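Local coordinates for protein folylpolyglutamate synthase/dihydrofolate synthase (Thermotoga maritima, PDB 1O5Z) that probably catalyses the ATP-driven addition of L-glutamate to dihydropteroate and to tetrahydrofolyl polyglutamates, making and extending folates, at residues 318-323 with 426-431; 345-350 with 416-421; 368-373 with 409-414; 375-380 with 421-426. All blocks are in the same frame, centred on the assembly; numbering follows the deposited sequence.

How the interactions relate
From the N terminus, 318-323 on strand 316-320 comes first, then 345-350, 368-373 and 375-380. Their partners follow in the last part of the chain. The 409-414 loop closes interaction 3. Segment 416-421 closes interaction 2, and interaction 3 is nested inside it. The first turns of helix 421-433 close interaction 4, which crosses both 2 and 3. Further along that helix, 426-431 closes interaction 1, whose loop encloses the other three. Interaction 2 pairs two neighbouring strands, and strands 316-320 and 370-373 lie to either side of them. Interactions 1 and 4 bring helix 421-433 against the sheet and against the loop after strand 370-373.

Interaction 1. Residues 318-323 with 426-431; sequences YILDGA and YVREFL
L431 lays a methyl over the ring face of Y318, and this CH-pi contact stands in an interface with no hydrogen bond across it. L431 CD1 is 3.9 Å from the centre of the Y318 ring and 16° off the ring normal. It sits nearer the inner end, 3.7 Å from Y318 CG. The other methyl, L431 CD2, approaches from the same side at the far end, 3.9 Å from Y318 CE1. Beyond it, the Y318 hydroxyl is hydrogen-bonded to K316 NZ. An alanine at Y318 would remove the ring and is likely to open a gap beneath both L431 methyls and leave K316 without this partner. The contact joins strand 316-320 to helix 421-433, which packs on the mixed sheet of the Mur ligase glutamate ligase domain. The short strand and helix axes run at 138° to each other, 10.2 Å apart. L320 has CG anti to its carbonyl carbon (chi1 -54°), which aims its fork at the helix, where both methyls touch it. CD1 of L320 crosses the R428 chain at about a right angle, 3.6 Å from R428 CG. CD2 of L320 is 4.3 Å from V427 CG1 and equally far from L431 CD1. R428 gives only its alkyl part here, since its guanidinium goes on to a salt bridge with E309.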
loop_
_atom_site.group_PDB
_atom_site.type_symbol
_atom_site.label_atom_id
_atom_site.label_comp_id
_atom_site.label_asym_id
_atom_site.label_seq_id
_atom_site.Cartn_x
_atom_site.Cartn_y
_atom_site.Cartn_z
ATOM N N TYR A 318 1.665 15.480 -12.651
ATOM C CA TYR A 318 1.398 15.534 -11.228
ATOM C C TYR A 318 2.221 14.488 -10.517
ATOM O O TYR A 318 2.225 13.343 -10.906
ATOM C CB TYR A 318 -0.062 15.243 -10.972
ATOM C CG TYR A 318 -0.924 16.309 -11.524
ATOM C CD1 TYR A 318 -1.460 16.203 -12.796
ATOM C CD2 TYR A 318 -1.182 17.427 -10.786
ATOM C CE1 TYR A 318 -2.224 17.208 -13.315
ATOM C CE2 TYR A 318 -1.956 18.451 -11.285
ATOM C CZ TYR A 318 -2.479 18.337 -12.538
ATOM O OH TYR A 318 -3.219 19.377 -13.018
ATOM N N ILE A 319 2.920 14.895 -9.468
ATOM C CA ILE A 319 3.627 13.969 -8.613
ATOM C C ILE A 319 2.762 13.844 -7.366
ATOM O O ILE A 319 2.690 14.758 -6.570
ATOM C CB ILE A 319 5.045 14.470 -8.303
ATOM C CG1 ILE A 319 5.833 14.668 -9.610
ATOM C CG2 ILE A 319 5.788 13.441 -7.443
ATOM C CD1 ILE A 319 5.764 16.054 -10.270
ATOM N N LEU A 320 2.069 12.713 -7.258
ATOM C CA LEU A 320 1.172 12.460 -6.158
ATOM C C LEU A 320 1.968 11.652 -5.167
ATOM O O LEU A 320 2.355 10.524 -5.439
ATOM C CB LEU A 320 -0.071 11.678 -6.620
ATOM C CG LEU A 320 -0.842 12.330 -7.802
ATOM C CD1 LEU A 320 -1.932 11.418 -8.371
ATOM C CD2 LEU A 320 -1.384 13.666 -7.420
ATOM N N ASP A 321 2.223 12.240 -4.007
ATOM C CA ASP A 321 2.890 11.525 -2.973
ATOM C C ASP A 321 2.302 11.870 -1.646
ATOM O O ASP A 321 2.310 13.039 -1.244
ATOM C CB ASP A 321 4.373 11.845 -2.990
ATOM C CG ASP A 321 5.175 10.887 -2.131
ATOM O OD1 ASP A 321 5.945 10.083 -2.720
ATOM O OD2 ASP A 321 5.109 10.869 -0.869
ATOM N N GLY A 322 1.846 10.847 -0.942
ATOM C CA GLY A 322 1.199 11.029 0.329
ATOM C C GLY A 322 2.094 11.341 1.513
ATOM O O GLY A 322 1.583 11.341 2.633
ATOM N N ALA A 323 3.414 11.532 1.294
ATOM C CA ALA A 323 4.358 11.936 2.334
ATOM C C ALA A 323 3.653 12.860 3.317
ATOM O O ALA A 323 2.974 13.795 2.878
ATOM C CB ALA A 323 5.556 12.666 1.713
ATOM N N TYR A 426 -7.788 12.436 -2.545
ATOM C CA TYR A 426 -8.856 13.296 -3.027
ATOM C C TYR A 426 -8.571 13.886 -4.386
ATOM O O TYR A 426 -9.381 13.851 -5.287
ATOM C CB TYR A 426 -9.023 14.413 -2.020
ATOM C CG TYR A 426 -10.150 15.403 -2.282
ATOM C CD1 TYR A 426 -11.473 15.138 -1.904
ATOM C CD2 TYR A 426 -9.869 16.636 -2.863
ATOM C CE1 TYR A 426 -12.441 16.076 -2.122
ATOM C CE2 TYR A 426 -10.832 17.544 -3.096
ATOM C CZ TYR A 426 -12.104 17.275 -2.724
ATOM O OH TYR A 426 -13.008 18.266 -2.972
ATOM N N VAL A 427 -7.395 14.435 -4.520
ATOM C CA VAL A 427 -6.922 14.974 -5.800
ATOM C C VAL A 427 -6.730 13.910 -6.887
ATOM O O VAL A 427 -7.047 14.118 -8.034
ATOM C CB VAL A 427 -5.606 15.727 -5.560
ATOM C CG1 VAL A 427 -4.908 16.070 -6.884
ATOM C CG2 VAL A 427 -5.895 16.985 -4.722
ATOM N N ARG A 428 -6.179 12.764 -6.526
ATOM C CA ARG A 428 -6.048 11.669 -7.442
ATOM C C ARG A 428 -7.393 11.274 -7.932
ATOM O O ARG A 428 -7.563 10.952 -9.103
ATOM C CB ARG A 428 -5.413 10.484 -6.749
ATOM C CG ARG A 428 -4.913 9.449 -7.708
ATOM C CD ARG A 428 -4.568 8.140 -7.086
ATOM N NE ARG A 428 -3.872 7.351 -8.089
ATOM C CZ ARG A 428 -4.492 6.677 -9.013
ATOM N NH1 ARG A 428 -5.800 6.618 -8.995
ATOM N NH2 ARG A 428 -3.816 5.990 -9.919
ATOM N N GLU A 429 -8.371 11.241 -7.045
ATOM C CA GLU A 429 -9.661 10.786 -7.501
ATOM C C GLU A 429 -10.204 11.753 -8.563
ATOM O O GLU A 429 -10.772 11.347 -9.562
ATOM C CB GLU A 429 -10.672 10.630 -6.375
ATOM C CG GLU A 429 -11.872 9.812 -6.856
ATOM C CD GLU A 429 -12.934 9.602 -5.827
ATOM O OE1 GLU A 429 -12.669 9.944 -4.692
ATOM O OE2 GLU A 429 -14.055 9.113 -6.171
ATOM N N PHE A 430 -10.030 13.031 -8.336
ATOM C CA PHE A 430 -10.602 13.976 -9.233
ATOM C C PHE A 430 -9.894 13.986 -10.544
ATOM O O PHE A 430 -10.508 14.099 -11.589
ATOM C CB PHE A 430 -10.613 15.354 -8.636
ATOM C CG PHE A 430 -11.549 16.267 -9.346
ATOM C CD1 PHE A 430 -12.907 16.194 -9.100
ATOM C CD2 PHE A 430 -11.075 17.178 -10.288
ATOM C CE1 PHE A 430 -13.780 17.021 -9.775
ATOM C CE2 PHE A 430 -11.950 18.007 -10.963
ATOM C CZ PHE A 430 -13.292 17.929 -10.717
ATOM N N LEU A 431 -8.588 13.845 -10.479
ATOM C CA LEU A 431 -7.772 13.807 -11.666
ATOM C C LEU A 431 -8.075 12.614 -12.554
ATOM O O LEU A 431 -8.039 12.693 -13.793
ATOM C CB LEU A 431 -6.298 13.755 -11.243
ATOM C CG LEU A 431 -5.610 15.085 -10.883
ATOM C CD1 LEU A 431 -4.188 14.828 -10.448
ATOM C CD2 LEU A 431 -5.680 16.086 -12.036
#

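Interaction 2. Residues 345-350 with 416-421; sequences LSLVIG and VVTGSL. With SO4 (sulfate ion), chain D.
L347 and T418 meet across two neighbouring parallel strands, their side chains set at a slant to each other. With CG of L347 anti to the backbone N (chi1 177°) and the branch turned at chi2, CD1 swings over to the next strand. There CD1 of L347 lies 3.6 Å from T418 CG2 and 4.0 Å from V416 CG1. I349 lies beside T418 and points the same way, with I349 CD1 4.1 Å from T418 CG2. These four side chains share one face of the sheet, where L332 and L336 of helix 326-339 touch V416. The T418 hydroxyl takes no part in this apolar row and is bonded to D321 O. V348 and V417 pair on the other face, V348 CB 4.3 Å from V417 CG2. The backbones hold the register: S346 O, V416 O, V348 O and T418 O each accept one N-H from the opposite strand. The V348 N to V416 O bond is 2.8 Å long and nearly straight. Past the strands, G419 leaves no room for a CB, which would clash with G350 O. S420 then starts the helix as its N-cap, with OG accepting from L423 N. S420 OG also donates to sulfate O1 at 2.9 Å, and L421 N to sulfate O4 at 3.0 Å. The ion is probably from the crystallisation liquor, but these bonds are consistent with a helix start that favours an anion.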
loop_
_atom_site.group_PDB
_atom_site.type_symbol
_atom_site.label_atom_id
_atom_site.label_comp_id
_atom_site.label_asym_id
_atom_site.label_seq_id
_atom_site.Cartn_x
_atom_site.Cartn_y
_atom_site.Cartn_z
ATOM N N LEU A 345 9.229 23.266 -10.792
ATOM C CA LEU A 345 8.200 22.562 -10.054
ATOM C C LEU A 345 7.360 23.492 -9.219
ATOM O O LEU A 345 7.823 24.534 -8.782
ATOM C CB LEU A 345 8.806 21.556 -9.099
ATOM C CG LEU A 345 9.617 20.423 -9.708
ATOM C CD1 LEU A 345 10.133 19.595 -8.559
ATOM C CD2 LEU A 345 8.794 19.565 -10.713
ATOM N N SER A 346 6.125 23.076 -9.013
ATOM C CA SER A 346 5.176 23.752 -8.157
ATOM C C SER A 346 4.754 22.729 -7.101
ATOM O O SER A 346 4.810 21.547 -7.340
ATOM C CB SER A 346 3.957 24.223 -8.958
ATOM O OG SER A 346 4.302 25.246 -9.856
ATOM N N LEU A 347 4.397 23.214 -5.919
ATOM C CA LEU A 347 4.044 22.409 -4.774
ATOM C C LEU A 347 2.666 22.822 -4.388
ATOM O O LEU A 347 2.426 24.010 -4.179
ATOM C CB LEU A 347 4.924 22.748 -3.581
ATOM C CG LEU A 347 4.647 22.036 -2.258
ATOM C CD1 LEU A 347 4.705 20.508 -2.377
ATOM C CD2 LEU A 347 5.715 22.512 -1.320
ATOM N N VAL A 348 1.790 21.831 -4.259
ATOM C CA VAL A 348 0.513 22.006 -3.611
ATOM C C VAL A 348 0.582 21.147 -2.353
ATOM O O VAL A 348 0.686 19.921 -2.438
ATOM C CB VAL A 348 -0.645 21.628 -4.543
ATOM C CG1 VAL A 348 -2.011 21.781 -3.838
ATOM C CG2 VAL A 348 -0.567 22.480 -5.842
ATOM N N ILE A 349 0.558 21.824 -1.190
ATOM C CA ILE A 349 0.734 21.182 0.108
ATOM C C ILE A 349 -0.411 21.466 1.131
ATOM O O ILE A 349 -0.876 22.583 1.291
ATOM C CB ILE A 349 2.168 21.458 0.652
ATOM C CG1 ILE A 349 2.516 20.529 1.830
ATOM C CG2 ILE A 349 2.391 22.942 0.982
ATOM C CD1 ILE A 349 3.977 20.339 1.989
ATOM N N GLY A 350 -0.926 20.394 1.725
ATOM C CA GLY A 350 -1.895 20.500 2.807
ATOM C C GLY A 350 -1.466 19.501 3.854
ATOM O O GLY A 350 -1.211 18.353 3.540
ATOM N N VAL A 416 3.722 18.891 -7.570
ATOM C CA VAL A 416 3.832 17.930 -6.500
ATOM C C VAL A 416 2.675 18.197 -5.538
ATOM O O VAL A 416 2.567 19.265 -4.980
ATOM C CB VAL A 416 5.168 18.065 -5.740
ATOM C CG1 VAL A 416 5.178 17.135 -4.521
ATOM C CG2 VAL A 416 6.364 17.795 -6.655
ATOM N N VAL A 417 1.806 17.198 -5.366
ATOM C CA VAL A 417 0.704 17.258 -4.434
ATOM C C VAL A 417 1.044 16.338 -3.247
ATOM O O VAL A 417 1.138 15.126 -3.377
ATOM C CB VAL A 417 -0.621 16.824 -5.127
ATOM C CG1 VAL A 417 -1.784 16.894 -4.151
ATOM C CG2 VAL A 417 -0.907 17.700 -6.329
ATOM N N THR A 418 1.197 16.923 -2.073
ATOM C CA THR A 418 1.674 16.182 -0.943
ATOM C C THR A 418 1.271 16.820 0.397
ATOM O O THR A 418 0.654 17.853 0.439
ATOM C CB THR A 418 3.241 16.045 -1.108
ATOM O OG1 THR A 418 3.736 15.131 -0.149
ATOM C CG2 THR A 418 4.014 17.321 -0.811
ATOM N N GLY A 419 1.628 16.175 1.493
ATOM C CA GLY A 419 1.358 16.691 2.835
ATOM C C GLY A 419 0.437 15.809 3.633
ATOM O O GLY A 419 0.500 15.799 4.852
ATOM N N SER A 420 -0.399 15.051 2.928
ATOM C CA SER A 420 -1.558 14.378 3.502
ATOM C C SER A 420 -2.051 13.343 2.520
ATOM O O SER A 420 -2.210 13.649 1.363
ATOM C CB SER A 420 -2.671 15.393 3.736
ATOM O OG SER A 420 -3.936 14.784 3.910
ATOM N N LEU A 421 -2.260 12.117 2.995
ATOM C CA LEU A 421 -2.888 11.036 2.238
ATOM C C LEU A 421 -4.323 11.327 1.829
ATOM O O LEU A 421 -4.724 10.998 0.730
ATOM C CB LEU A 421 -2.861 9.779 3.078
ATOM C CG LEU A 421 -1.451 9.171 3.199
ATOM C CD1 LEU A 421 -1.416 8.045 4.179
ATOM C CD2 LEU A 421 -1.012 8.644 1.842
HETATM S S SO4 D . -3.196 12.392 6.499
HETATM O O1 SO4 D . -3.178 13.839 6.513
HETATM O O2 SO4 D . -3.446 11.862 7.830
HETATM O O3 SO4 D . -4.282 11.921 5.664
HETATM O O4 SO4 D . -1.904 11.946 5.971
#

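Interaction 3. Residues 368-373 with 409-414; sequences FERVIV and ESTERA
R370 reaches across to the 409-414 loop with its whole length. CG is anti to the backbone N (chi1 -177°), and the chain stays extended to NE. At the root, R370 CB lies 3.6 Å from R413 NH1. Two carbons on, R370 CD is still alongside the same nitrogen. R370 NE turns to E399 and forms a salt bridge. I372 CD1, from two residues on, lies over one face of the guanidinium, off-centre, and also touches T411 CG2 at 3.8 Å. At the tip, R370 NH1 donates to S410 O at 3.0 Å, with an almost straight angle of 173°. The acceptor lies in the guanidinium plane, yet the donor stands well above the carbonyl plane, off the lone pairs. R370 NH2 comes 4.0 Å from S410 CB. A leucine at R370 would lack the guanidinium, and would probably leave S410 O without this donor and E399 without its charged mate.

R413 adds a second contact, nearer the start of strand 370-373. Its guanidinium lies with one face over the aliphatic part of E369, R413 NH2 being 3.2 Å from E369 CG. The opposite charges do not meet, as E369 OE1 is 4.7 Å from R413 NH2. The guanidinium planes of R370 and R413 are 66° apart, so the two groups do not stack.

The arrangement sits at the N-terminal ends of parallel strands 345-349, 370-373 and 414-418. It is a helix-to-strand connection of an alpha/beta domain, running from helix 404-409 into strand 414-418 and fastened to strand 370-373, beyond the intervening strand 345-349.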
loop_
_atom_site.group_PDB
_atom_site.type_symbol
_atom_site.label_atom_id
_atom_site.label_comp_id
_atom_site.label_asym_id
_atom_site.label_seq_id
_atom_site.Cartn_x
_atom_site.Cartn_y
_atom_site.Cartn_z
ATOM N N PHE A 368 11.078 24.328 -5.104
ATOM C CA PHE A 368 9.908 24.686 -5.888
ATOM C C PHE A 368 9.984 26.113 -6.354
ATOM O O PHE A 368 10.497 26.990 -5.662
ATOM C CB PHE A 368 8.659 24.431 -5.078
ATOM C CG PHE A 368 8.482 23.013 -4.765
ATOM C CD1 PHE A 368 7.934 22.162 -5.703
ATOM C CD2 PHE A 368 8.936 22.488 -3.569
ATOM C CE1 PHE A 368 7.787 20.829 -5.425
ATOM C CE2 PHE A 368 8.796 21.137 -3.298
ATOM C CZ PHE A 368 8.220 20.323 -4.225
ATOM N N GLU A 369 9.480 26.315 -7.552
ATOM C CA GLU A 369 9.382 27.604 -8.121
ATOM C C GLU A 369 8.142 28.276 -7.540
ATOM O O GLU A 369 7.994 29.452 -7.637
ATOM C CB GLU A 369 9.195 27.419 -9.612
ATOM C CG GLU A 369 9.788 28.480 -10.476
ATOM C CD GLU A 369 11.262 28.336 -10.550
ATOM O OE1 GLU A 369 11.904 29.326 -10.951
ATOM O OE2 GLU A 369 11.750 27.236 -10.197
ATOM N N ARG A 370 7.223 27.513 -6.983
ATOM C CA ARG A 370 5.950 28.048 -6.578
ATOM C C ARG A 370 5.362 27.128 -5.534
ATOM O O ARG A 370 5.407 25.892 -5.691
ATOM C CB ARG A 370 5.020 28.120 -7.781
ATOM C CG ARG A 370 3.671 28.744 -7.505
ATOM C CD ARG A 370 2.813 28.805 -8.732
ATOM N NE ARG A 370 1.470 29.303 -8.429
ATOM C CZ ARG A 370 0.428 29.096 -9.198
ATOM N NH1 ARG A 370 0.550 28.378 -10.290
ATOM N NH2 ARG A 370 -0.760 29.579 -8.862
ATOM N N VAL A 371 4.861 27.735 -4.456
ATOM C CA VAL A 371 4.332 27.014 -3.329
ATOM C C VAL A 371 2.927 27.524 -3.047
ATOM O O VAL A 371 2.675 28.725 -2.906
ATOM C CB VAL A 371 5.242 27.097 -2.080
ATOM C CG1 VAL A 371 4.637 26.324 -0.891
ATOM C CG2 VAL A 371 6.647 26.570 -2.397
ATOM N N ILE A 372 2.016 26.565 -3.026
ATOM C CA ILE A 372 0.623 26.776 -2.774
ATOM C C ILE A 372 0.237 25.875 -1.599
ATOM O O ILE A 372 0.361 24.683 -1.678
ATOM C CB ILE A 372 -0.206 26.372 -3.989
ATOM C CG1 ILE A 372 0.243 27.140 -5.232
ATOM C CG2 ILE A 372 -1.688 26.571 -3.688
ATOM C CD1 ILE A 372 -0.385 26.601 -6.498
ATOM N N VAL A 373 -0.221 26.488 -0.513
ATOM C CA VAL A 373 -0.729 25.791 0.631
ATOM C C VAL A 373 -2.226 25.709 0.381
ATOM O O VAL A 373 -2.860 26.678 -0.045
ATOM C CB VAL A 373 -0.475 26.582 1.941
ATOM C CG1 VAL A 373 -0.961 25.799 3.146
ATOM C CG2 VAL A 373 1.026 26.921 2.088
ATOM N N GLU A 409 -5.574 23.050 -10.451
ATOM C CA GLU A 409 -6.018 23.648 -11.707
ATOM C C GLU A 409 -5.156 24.853 -12.088
ATOM O O GLU A 409 -4.969 25.137 -13.271
ATOM C CB GLU A 409 -7.528 23.979 -11.632
ATOM C CG GLU A 409 -8.144 24.547 -12.900
ATOM C CD GLU A 409 -7.760 26.006 -13.120
ATOM O OE1 GLU A 409 -7.855 26.502 -14.274
ATOM O OE2 GLU A 409 -7.347 26.657 -12.139
ATOM N N SER A 410 -4.590 25.508 -11.076
ATOM C CA SER A 410 -3.884 26.767 -11.202
ATOM C C SER A 410 -2.427 26.675 -11.641
ATOM O O SER A 410 -1.815 27.682 -12.011
ATOM C CB SER A 410 -3.984 27.482 -9.863
ATOM O OG SER A 410 -5.368 27.818 -9.709
ATOM N N THR A 411 -1.868 25.472 -11.600
ATOM C CA THR A 411 -0.482 25.292 -11.995
ATOM C C THR A 411 -0.326 24.994 -13.484
ATOM O O THR A 411 -1.232 24.487 -14.142
ATOM C CB THR A 411 0.168 24.209 -11.158
ATOM O OG1 THR A 411 -0.602 23.004 -11.199
ATOM C CG2 THR A 411 0.124 24.579 -9.685
ATOM N N GLU A 412 0.842 25.375 -13.982
ATOM C CA GLU A 412 1.333 25.081 -15.317
ATOM C C GLU A 412 2.462 24.048 -15.237
ATOM O O GLU A 412 2.574 23.162 -16.105
ATOM C CB GLU A 412 1.919 26.346 -15.939
ATOM C CG GLU A 412 1.062 27.584 -15.772
ATOM C CD GLU A 412 -0.102 27.628 -16.753
ATOM O OE1 GLU A 412 -0.829 26.616 -16.904
ATOM O OE2 GLU A 412 -0.295 28.695 -17.382
ATOM N N ARG A 413 3.301 24.195 -14.199
ATOM C CA ARG A 413 4.467 23.382 -14.001
ATOM C C ARG A 413 4.081 22.027 -13.524
ATOM O O ARG A 413 3.006 21.836 -12.988
ATOM C CB ARG A 413 5.383 23.998 -12.953
ATOM C CG ARG A 413 5.981 25.342 -13.324
ATOM C CD ARG A 413 6.579 26.038 -12.085
ATOM N NE ARG A 413 7.177 27.338 -12.334
ATOM C CZ ARG A 413 6.672 28.516 -11.954
ATOM N NH1 ARG A 413 5.525 28.626 -11.302
ATOM N NH2 ARG A 413 7.342 29.621 -12.239
ATOM N N ALA A 414 4.978 21.077 -13.732
ATOM C CA ALA A 414 4.902 19.814 -13.040
ATOM C C ALA A 414 4.657 20.059 -11.512
ATOM O O ALA A 414 5.406 20.806 -10.852
ATOM C CB ALA A 414 6.178 19.002 -13.305
#

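Interaction 4. Residues 375-380 with 421-426; sequences RVPSPR and LFLVGY. With SO4 (sulfate ion), chain D; SO4 (sulfate ion), chain E.
P377 presses its ring against Y426 on the first turns of helix 421-433. This helix follows strand 414-418 in the alpha/beta glutamate ligase domain of the Mur ligase family, and its N terminus holds a sulfate. The close side of the contact is apolar. P377 CG stands over one face of the Y426 ring in a CH-pi contact, 3.7 Å from the ring centre and 3.4 Å from Y426 CG. Y426 has CG anti to its backbone N (chi1 -177°), which turns the ring to the proline. The next corner of the proline, P377 CD, reaches L423 CD1 at 4.0 Å. V376 lies deeper in the fold and sets CG1 3.7 Å from F422 CB, the two side chains crossing at about a right angle.

The other side is more exposed and polar, though no hydrogen bond joins the two segments there. S378 OG makes the looser approach, over one face of the F422 ring and 4.0 Å from F422 CE1. The same oxygen accepts from R380 N in an ST turn. R380 is exposed and bends at chi2 and chi3 to bring its guanidinium to the F422 ring edge, R380 NH2 being 3.4 Å from F422 CE1. The two planes are 51° apart. R375 points away from the helix and makes weak bonds to a second sulfate. Both ions are probably from the crystallisation liquor. The first one lies between R380 and the helix start: R380 NH2 is 3.2 Å from its O2, while F422 N donates to its O3 at 3.0 Å and 171°.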
loop_
_atom_site.group_PDB
_atom_site.type_symbol
_atom_site.label_atom_id
_atom_site.label_comp_id
_atom_site.label_asym_id
_atom_site.label_seq_id
_atom_site.Cartn_x
_atom_site.Cartn_y
_atom_site.Cartn_z
ATOM N N ARG A 375 -6.113 23.554 1.735
ATOM C CA ARG A 375 -6.740 22.836 2.866
ATOM C C ARG A 375 -6.933 21.352 2.603
ATOM O O ARG A 375 -7.597 21.001 1.662
ATOM C CB ARG A 375 -8.121 23.376 3.168
ATOM C CG ARG A 375 -8.151 24.745 3.591
ATOM C CD ARG A 375 -9.495 25.125 4.010
ATOM N NE ARG A 375 -9.846 24.454 5.248
ATOM C CZ ARG A 375 -9.751 25.007 6.446
ATOM N NH1 ARG A 375 -9.300 26.247 6.580
ATOM N NH2 ARG A 375 -10.092 24.307 7.516
ATOM N N VAL A 376 -6.414 20.483 3.467
ATOM C CA VAL A 376 -6.798 19.078 3.438
ATOM C C VAL A 376 -8.325 18.927 3.523
ATOM O O VAL A 376 -8.982 19.473 4.420
ATOM C CB VAL A 376 -6.153 18.288 4.556
ATOM C CG1 VAL A 376 -6.585 16.834 4.478
ATOM C CG2 VAL A 376 -4.623 18.393 4.487
ATOM N N PRO A 377 -8.882 18.212 2.548
ATOM C CA PRO A 377 -10.317 18.009 2.434
ATOM C C PRO A 377 -10.744 16.867 3.382
ATOM O O PRO A 377 -10.669 15.613 3.038
ATOM C CB PRO A 377 -10.485 17.629 0.961
ATOM C CG PRO A 377 -9.268 16.896 0.640
ATOM C CD PRO A 377 -8.164 17.560 1.425
ATOM N N SER A 378 -11.109 17.308 4.585
ATOM C CA SER A 378 -11.367 16.420 5.698
ATOM C C SER A 378 -11.818 17.297 6.835
ATOM O O SER A 378 -11.231 18.358 7.069
ATOM C CB SER A 378 -10.108 15.665 6.115
ATOM O OG SER A 378 -10.345 14.923 7.290
ATOM N N PRO A 379 -12.846 16.856 7.555
ATOM C CA PRO A 379 -13.285 17.573 8.744
ATOM C C PRO A 379 -12.224 17.564 9.836
ATOM O O PRO A 379 -12.323 18.330 10.794
ATOM C CB PRO A 379 -14.552 16.803 9.196
ATOM C CG PRO A 379 -14.924 15.887 8.033
ATOM C CD PRO A 379 -13.644 15.637 7.309
ATOM N N ARG A 380 -11.247 16.675 9.691
ATOM C CA ARG A 380 -10.066 16.637 10.549
ATOM C C ARG A 380 -9.131 17.838 10.364
ATOM O O ARG A 380 -8.330 18.111 11.250
ATOM C CB ARG A 380 -9.287 15.313 10.353
ATOM C CG ARG A 380 -9.558 14.253 11.453
ATOM C CD ARG A 380 -9.503 12.759 11.006
ATOM N NE ARG A 380 -8.390 12.394 10.109
ATOM C CZ ARG A 380 -7.109 12.250 10.501
ATOM N NH1 ARG A 380 -6.769 12.464 11.787
ATOM N NH2 ARG A 380 -6.151 11.904 9.615
ATOM N N LEU A 421 -2.260 12.117 2.995
ATOM C CA LEU A 421 -2.888 11.036 2.238
ATOM C C LEU A 421 -4.323 11.327 1.829
ATOM O O LEU A 421 -4.724 10.998 0.730
ATOM C CB LEU A 421 -2.861 9.779 3.078
ATOM C CG LEU A 421 -1.451 9.171 3.199
ATOM C CD1 LEU A 421 -1.416 8.045 4.179
ATOM C CD2 LEU A 421 -1.012 8.644 1.842
ATOM N N PHE A 422 -5.102 11.921 2.738
ATOM C CA PHE A 422 -6.436 12.470 2.417
ATOM C C PHE A 422 -6.348 13.404 1.220
ATOM O O PHE A 422 -7.065 13.238 0.264
ATOM C CB PHE A 422 -6.990 13.267 3.579
ATOM C CG PHE A 422 -7.733 12.468 4.553
ATOM C CD1 PHE A 422 -7.322 12.400 5.893
ATOM C CD2 PHE A 422 -8.869 11.784 4.176
ATOM C CE1 PHE A 422 -8.039 11.633 6.861
ATOM C CE2 PHE A 422 -9.602 10.996 5.133
ATOM C CZ PHE A 422 -9.188 10.937 6.484
ATOM N N LEU A 423 -5.467 14.392 1.298
ATOM C CA LEU A 423 -5.264 15.309 0.188
ATOM C C LEU A 423 -4.913 14.560 -1.109
ATOM O O LEU A 423 -5.531 14.766 -2.167
ATOM C CB LEU A 423 -4.158 16.305 0.510
ATOM C CG LEU A 423 -3.812 17.236 -0.652
ATOM C CD1 LEU A 423 -5.017 18.179 -0.951
ATOM C CD2 LEU A 423 -2.577 17.994 -0.355
ATOM N N VAL A 424 -3.909 13.704 -1.055
ATOM C CA VAL A 424 -3.524 12.999 -2.267
ATOM C C VAL A 424 -4.652 12.100 -2.838
ATOM O O VAL A 424 -4.882 12.080 -4.027
ATOM C CB VAL A 424 -2.244 12.230 -2.055
ATOM C CG1 VAL A 424 -1.939 11.400 -3.267
ATOM C CG2 VAL A 424 -1.090 13.229 -1.783
ATOM N N GLY A 425 -5.359 11.369 -2.002
ATOM C CA GLY A 425 -6.379 10.488 -2.489
ATOM C C GLY A 425 -7.500 11.271 -3.102
ATOM O O GLY A 425 -8.102 10.828 -4.067
ATOM N N TYR A 426 -7.788 12.436 -2.545
ATOM C CA TYR A 426 -8.856 13.296 -3.027
ATOM C C TYR A 426 -8.571 13.886 -4.386
ATOM O O TYR A 426 -9.381 13.851 -5.287
ATOM C CB TYR A 426 -9.023 14.413 -2.020
ATOM C CG TYR A 426 -10.150 15.403 -2.282
ATOM C CD1 TYR A 426 -11.473 15.138 -1.904
ATOM C CD2 TYR A 426 -9.869 16.636 -2.863
ATOM C CE1 TYR A 426 -12.441 16.076 -2.122
ATOM C CE2 TYR A 426 -10.832 17.544 -3.096
ATOM C CZ TYR A 426 -12.104 17.275 -2.724
ATOM O OH TYR A 426 -13.008 18.266 -2.972
HETATM S S SO4 D . -3.196 12.392 6.499
HETATM O O1 SO4 D . -3.178 13.839 6.513
HETATM O O2 SO4 D . -3.446 11.862 7.830
HETATM O O3 SO4 D . -4.282 11.921 5.664
HETATM O O4 SO4 D . -1.904 11.946 5.971
HETATM S S SO4 E . -9.021 26.475 10.540
HETATM O O1 SO4 E . -8.086 25.727 9.691
HETATM O O2 SO4 E . -9.329 27.685 9.763
HETATM O O3 SO4 E . -8.287 26.932 11.728
HETATM O O4 SO4 E . -10.124 25.558 10.903
#